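Local structure of putative uncharacterized protein (Streptococcus pyogenes serotype M1, 3VZH) at residues 10-15 and 96-101; 59-64 and 198-203. The protein probably acts as the Cas5d endoribonuclease of a type I-C CRISPR system, cutting precursor CRISPR RNA during maturation of the guide RNA. One frame throughout, in Å; residues are numbered along the deposited sequence.

Interaction 1 (10-15 and 96-101)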
loop_
_atom_site.group_PDB
_atom_site.type_symbol
_atom_site.label_atom_id
_atom_site.label_comp_id
_atom_site.label_asym_id
_atom_site.label_seq_id
_atom_site.Cartn_x
_atom_site.Cartn_y
_atom_site.Cartn_z
ATOM N N TYR A 10 -0.556 11.612 0.918
ATOM C CA TYR A 10 0.724 11.124 0.343
ATOM C C TYR A 10 1.675 10.844 1.479
ATOM O O TYR A 10 1.799 11.669 2.435
ATOM C CB TYR A 10 1.318 12.307 -0.484
ATOM C CG TYR A 10 0.382 12.772 -1.591
ATOM C CD1 TYR A 10 0.452 12.156 -2.862
ATOM C CD2 TYR A 10 -0.537 13.750 -1.383
ATOM C CE1 TYR A 10 -0.366 12.545 -3.861
ATOM C CE2 TYR A 10 -1.375 14.164 -2.423
ATOM C CZ TYR A 10 -1.282 13.487 -3.625
ATOM O OH TYR A 10 -2.040 13.835 -4.729
ATOM N N VAL A 11 2.402 9.714 1.410
ATOM C CA VAL A 11 3.333 9.381 2.461
ATOM C C VAL A 11 4.538 8.779 1.847
ATOM O O VAL A 11 4.435 8.133 0.747
ATOM C CB VAL A 11 2.796 8.367 3.487
ATOM C CG1 VAL A 11 1.796 9.023 4.419
ATOM C CG2 VAL A 11 2.194 7.174 2.774
ATOM N N ARG A 12 5.673 9.001 2.482
ATOM C CA ARG A 12 6.930 8.326 2.095
ATOM C C ARG A 12 7.160 7.193 3.101
ATOM O O ARG A 12 7.226 7.448 4.331
ATOM C CB ARG A 12 8.049 9.327 2.213
ATOM C CG ARG A 12 9.450 8.763 1.801
ATOM C CD ARG A 12 10.430 9.935 1.800
ATOM N NE ARG A 12 11.662 9.564 1.121
ATOM C CZ ARG A 12 12.636 8.847 1.659
ATOM N NH1 ARG A 12 12.509 8.344 2.898
ATOM N NH2 ARG A 12 13.771 8.609 0.966
ATOM N N VAL A 13 7.322 5.961 2.626
ATOM C CA VAL A 13 7.586 4.863 3.523
ATOM C C VAL A 13 8.914 4.267 3.105
ATOM O O VAL A 13 9.125 3.987 1.874
ATOM C CB VAL A 13 6.508 3.766 3.358
ATOM C CG1 VAL A 13 6.713 2.667 4.391
ATOM C CG2 VAL A 13 5.067 4.337 3.512
ATOM N N SER A 14 9.784 4.042 4.081
ATOM C CA SER A 14 11.146 3.503 3.802
ATOM C C SER A 14 11.536 2.397 4.764
ATOM O O SER A 14 10.950 2.266 5.840
ATOM C CB SER A 14 12.134 4.640 3.789
ATOM O OG SER A 14 12.232 5.231 5.100
ATOM N N GLY A 15 12.527 1.566 4.380
ATOM C CA GLY A 15 12.933 0.503 5.305
ATOM C C GLY A 15 14.172 -0.128 4.716
ATOM O O GLY A 15 14.377 -0.126 3.490
ATOM N N VAL A 96 12.316 2.624 -0.824
ATOM C CA VAL A 96 11.563 3.876 -0.565
ATOM C C VAL A 96 10.325 3.826 -1.455
ATOM O O VAL A 96 10.412 3.540 -2.623
ATOM C CB VAL A 96 12.388 5.116 -0.950
ATOM C CG1 VAL A 96 11.457 6.317 -0.911
ATOM C CG2 VAL A 96 13.614 5.369 -0.037
ATOM N N TYR A 97 9.133 4.051 -0.905
ATOM C CA TYR A 97 7.869 3.980 -1.692
ATOM C C TYR A 97 7.078 5.191 -1.310
ATOM O O TYR A 97 6.990 5.538 -0.065
ATOM C CB TYR A 97 7.037 2.774 -1.275
ATOM C CG TYR A 97 7.742 1.468 -1.529
ATOM C CD1 TYR A 97 8.094 1.092 -2.831
ATOM C CD2 TYR A 97 8.038 0.623 -0.494
ATOM C CE1 TYR A 97 8.794 -0.125 -3.047
ATOM C CE2 TYR A 97 8.713 -0.577 -0.699
ATOM C CZ TYR A 97 9.062 -0.938 -1.987
ATOM O OH TYR A 97 9.726 -2.137 -2.169
ATOM N N LEU A 98 6.543 5.906 -2.297
ATOM C CA LEU A 98 5.652 6.983 -1.967
ATOM C C LEU A 98 4.250 6.451 -2.300
ATOM O O LEU A 98 3.999 5.926 -3.456
ATOM C CB LEU A 98 6.015 8.248 -2.812
ATOM C CG LEU A 98 7.500 8.537 -2.895
ATOM C CD1 LEU A 98 7.612 9.820 -3.716
ATOM C CD2 LEU A 98 8.124 8.797 -1.510
ATOM N N ILE A 99 3.302 6.585 -1.364
ATOM C CA ILE A 99 1.985 6.003 -1.534
ATOM C C ILE A 99 1.014 7.212 -1.649
ATOM O O ILE A 99 1.043 8.113 -0.803
ATOM C CB ILE A 99 1.584 5.160 -0.288
ATOM C CG1 ILE A 99 2.678 4.112 0.021
ATOM C CG2 ILE A 99 0.250 4.421 -0.508
ATOM C CD1 ILE A 99 2.428 3.283 1.305
ATOM N N LYS A 100 0.118 7.126 -2.607
ATOM C CA LYS A 100 -1.037 8.049 -2.768
ATOM C C LYS A 100 -2.283 7.261 -2.382
ATOM O O LYS A 100 -2.486 6.151 -2.883
ATOM C CB LYS A 100 -1.099 8.491 -4.216
ATOM C CG LYS A 100 -2.303 9.380 -4.512
ATOM C CD LYS A 100 -2.321 9.749 -6.024
ATOM C CE LYS A 100 -3.528 10.666 -6.322
ATOM N NZ LYS A 100 -3.660 10.894 -7.813
ATOM N N PHE A 101 -3.106 7.816 -1.478
ATOM C CA PHE A 101 -4.268 7.076 -1.051
ATOM C C PHE A 101 -5.361 8.058 -0.614
ATOM O O PHE A 101 -5.063 9.248 -0.432
ATOM C CB PHE A 101 -3.930 6.108 0.031
ATOM C CG PHE A 101 -3.561 6.737 1.376
ATOM C CD1 PHE A 101 -4.508 6.781 2.435
ATOM C CD2 PHE A 101 -2.283 7.175 1.588
ATOM C CE1 PHE A 101 -4.127 7.342 3.700
ATOM C CE2 PHE A 101 -1.913 7.736 2.824
ATOM C CZ PHE A 101 -2.817 7.778 3.872
#
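Val11 and Val13 pair with Ile99 and Tyr97 in the antiparallel core of the RRM-like (ferredoxin-like) fold, where strand 9-15, the first of the chain, lies against strand 95-105. Four backbone hydrogen bonds join the two hydrogen-bonded pairs. The straightest runs from Val13 N to Tyr97 O, 2.7 Å long with 174° at the hydrogen.

The face carrying these residues is the tightly packed one, closed by helix 39-49. Beta-branched side chains suit it because they are compact and stiff. Val11 turns CG1 anti to its carbonyl carbon (chi1 -75°), which leaves CG2 between the backbone N and the carbonyl carbon, where it meets Ile99 CB at 3.7 Å and reaches the Phe101 ring at CE2, 4.1 Å away. Val13 CG2 touches Ile99 CD1 at 3.6 Å, and both side chains continue onto the helix, Val13 at Ile45 and Ile99 at Leu42.

On the other face Tyr10, Val96 and Leu98 are still buried, but Arg12 and Lys100 are partly open to solvent and cover them with the aliphatic parts of their chains. Lys100, fully extended, runs alongside the Tyr10 ring, its CG 3.8 Å from CE1; Tyr156 covers both residues. Arg12 passes its CG by Leu98 CD2 at 3.6 Å, then lays its guanidinium over Val96: CG1 sits beneath one face, offset toward the rim, and CG2 lies 3.4 Å from Arg12 NH2.

Interaction 2 (59-64 and 198-203); sequences VTEVKV and NGVITF
An antiparallel ladder adds strand 200-213 to the edge strand 55-64 of the RRM-like sheet, with Val62 and Ile201 as its central hydrogen-bonded pair. Ile201 N gives Val62 O a nearly linear bond of 2.8 Å, and Val62 N answers to Ile201 O. At one end Gly199 O receives Val64 N at 2.7 Å; Asn198 and Gly199 have the positive phi angles of a type I' turn, which Asn and Gly tolerate well.

At the other end the Phe203 ring turns its edge to segment 59-64. With CG beside its backbone N (chi1 -66°), it offers CE2 to Val62 CG1 at 3.6 Å, while Thr60 C and Glu61 N lie at its edge, in the ring plane. Phe203 N approaches Thr60 O from 42° above the carbonyl plane, and a water that donates to both Thr60 O and Phe203 O bridges the junction.

On the opposite face Glu61 crosses Val200, whose CG1 is 3.4 Å from CD, before OE2 accepts the Thr202 hydroxyl at 3.0 Å. Tyr156 OH binds OE1. Each carboxylate oxygen thus has a hydroxyl partner, which restricts rotation of the group and probably helps it keep its negative charge.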
loop_
_atom_site.group_PDB
_atom_site.type_symbol
_atom_site.label_atom_id
_atom_site.label_comp_id
_atom_site.label_asym_id
_atom_site.label_seq_id
_atom_site.Cartn_x
_atom_site.Cartn_y
_atom_site.Cartn_z
ATOM N N VAL A 59 -5.857 2.629 -1.523
ATOM C CA VAL A 59 -4.509 2.973 -2.043
ATOM C C VAL A 59 -4.624 3.048 -3.564
ATOM O O VAL A 59 -5.036 2.060 -4.205
ATOM C CB VAL A 59 -3.407 1.945 -1.647
ATOM C CG1 VAL A 59 -2.097 2.273 -2.399
ATOM C CG2 VAL A 59 -3.139 2.044 -0.104
ATOM N N THR A 60 -4.261 4.175 -4.154
ATOM C CA THR A 60 -4.518 4.282 -5.613
ATOM C C THR A 60 -3.251 4.207 -6.462
ATOM O O THR A 60 -3.305 3.862 -7.674
ATOM C CB THR A 60 -5.264 5.562 -5.996
ATOM O OG1 THR A 60 -4.502 6.712 -5.599
ATOM C CG2 THR A 60 -6.664 5.546 -5.366
ATOM N N GLU A 61 -2.114 4.542 -5.866
ATOM C CA GLU A 61 -0.876 4.666 -6.642
ATOM C C GLU A 61 0.327 4.490 -5.727
ATOM O O GLU A 61 0.270 4.900 -4.520
ATOM C CB GLU A 61 -0.814 5.983 -7.373
ATOM C CG GLU A 61 0.168 5.934 -8.530
ATOM C CD GLU A 61 0.049 7.189 -9.372
ATOM O OE1 GLU A 61 0.543 8.226 -8.963
ATOM O OE2 GLU A 61 -0.555 7.117 -10.458
ATOM N N VAL A 62 1.381 3.846 -6.224
ATOM C CA VAL A 62 2.693 3.859 -5.494
ATOM C C VAL A 62 3.840 4.171 -6.416
ATOM O O VAL A 62 3.778 3.821 -7.615
ATOM C CB VAL A 62 2.948 2.512 -4.761
ATOM C CG1 VAL A 62 3.012 1.270 -5.734
ATOM C CG2 VAL A 62 4.256 2.582 -3.916
ATOM N N LYS A 63 4.840 4.915 -5.911
ATOM C CA LYS A 63 6.039 5.205 -6.673
ATOM C C LYS A 63 7.193 4.470 -6.015
ATOM O O LYS A 63 7.449 4.632 -4.781
ATOM C CB LYS A 63 6.385 6.713 -6.840
ATOM C CG LYS A 63 5.210 7.511 -7.409
ATOM C CD LYS A 63 5.519 8.995 -7.546
ATOM C CE LYS A 63 6.558 9.272 -8.506
ATOM N NZ LYS A 63 6.279 10.680 -9.000
ATOM N N VAL A 64 7.830 3.595 -6.792
ATOM C CA VAL A 64 9.042 2.856 -6.356
ATOM C C VAL A 64 10.252 3.731 -6.651
ATOM O O VAL A 64 10.640 3.921 -7.819
ATOM C CB VAL A 64 9.071 1.478 -7.134
ATOM C CG1 VAL A 64 10.312 0.673 -6.747
ATOM C CG2 VAL A 64 7.791 0.691 -6.875
ATOM N N ASN A 198 7.734 4.165 -15.336
ATOM C CA ASN A 198 8.533 5.194 -14.750
ATOM C C ASN A 198 8.626 5.081 -13.251
ATOM O O ASN A 198 8.680 6.122 -12.557
ATOM C CB ASN A 198 7.983 6.566 -15.171
ATOM C CG ASN A 198 7.962 6.721 -16.701
ATOM O OD1 ASN A 198 8.965 6.530 -17.326
ATOM N ND2 ASN A 198 6.819 7.085 -17.269
ATOM N N GLY A 199 8.565 3.859 -12.764
ATOM C CA GLY A 199 8.525 3.626 -11.315
ATOM C C GLY A 199 7.151 3.682 -10.638
ATOM O O GLY A 199 7.075 3.487 -9.408
ATOM N N VAL A 200 6.095 3.965 -11.410
ATOM C CA VAL A 200 4.756 4.243 -10.887
ATOM C C VAL A 200 3.877 3.015 -11.095
ATOM O O VAL A 200 3.746 2.510 -12.239
ATOM C CB VAL A 200 4.058 5.421 -11.609
ATOM C CG1 VAL A 200 2.755 5.715 -10.838
ATOM C CG2 VAL A 200 4.971 6.654 -11.538
ATOM N N ILE A 201 3.210 2.570 -10.052
ATOM C CA ILE A 201 2.245 1.469 -10.211
ATOM C C ILE A 201 0.885 2.051 -9.828
ATOM O O ILE A 201 0.687 2.486 -8.651
ATOM C CB ILE A 201 2.524 0.231 -9.323
ATOM C CG1 ILE A 201 3.863 -0.400 -9.723
ATOM C CG2 ILE A 201 1.441 -0.841 -9.569
ATOM C CD1 ILE A 201 4.376 -1.419 -8.772
ATOM N N THR A 202 -0.039 2.072 -10.797
ATOM C CA THR A 202 -1.392 2.683 -10.580
ATOM C C THR A 202 -2.343 1.531 -10.433
ATOM O O THR A 202 -2.552 0.717 -11.402
ATOM C CB THR A 202 -1.821 3.611 -11.732
ATOM O OG1 THR A 202 -0.803 4.551 -11.939
ATOM C CG2 THR A 202 -3.132 4.433 -11.442
ATOM N N PHE A 203 -2.907 1.410 -9.267
ATOM C CA PHE A 203 -3.659 0.214 -9.015
ATOM C C PHE A 203 -5.030 0.112 -9.670
ATOM O O PHE A 203 -5.742 1.097 -9.767
ATOM C CB PHE A 203 -3.785 -0.022 -7.507
ATOM C CG PHE A 203 -2.458 -0.324 -6.887
ATOM C CD1 PHE A 203 -1.873 -1.587 -7.017
ATOM C CD2 PHE A 203 -1.771 0.698 -6.215
ATOM C CE1 PHE A 203 -0.626 -1.844 -6.488
ATOM C CE2 PHE A 203 -0.516 0.447 -5.659
ATOM C CZ PHE A 203 0.052 -0.839 -5.788
HETATM O O HOH W 1 -5.619 3.695 -8.927
#

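Interactions 1 and 2, with centres about 10 Å apart, occupy four successive strands of one antiparallel sheet, in the order 10-15, 96-101, 59-64, 198-203. The two ladders meet at the middle pair, where Lys63 N to Leu98 O (2.8 Å) and Lys100 N to Glu61 O (2.9 Å) are probable hydrogen bonds. Thr60 and Glu61 both face Lys100 in a classic beta bulge. Beneath the seam, Ile99 CG2 packs on Val59 CG1 at 3.7 Å, and Leu42 of helix 39-49 touches Ile99, Val62 and Phe203. On the reverse face Tyr156 contacts Leu98, Lys100, Glu61 and Lys63, giving both contacts a shared cover.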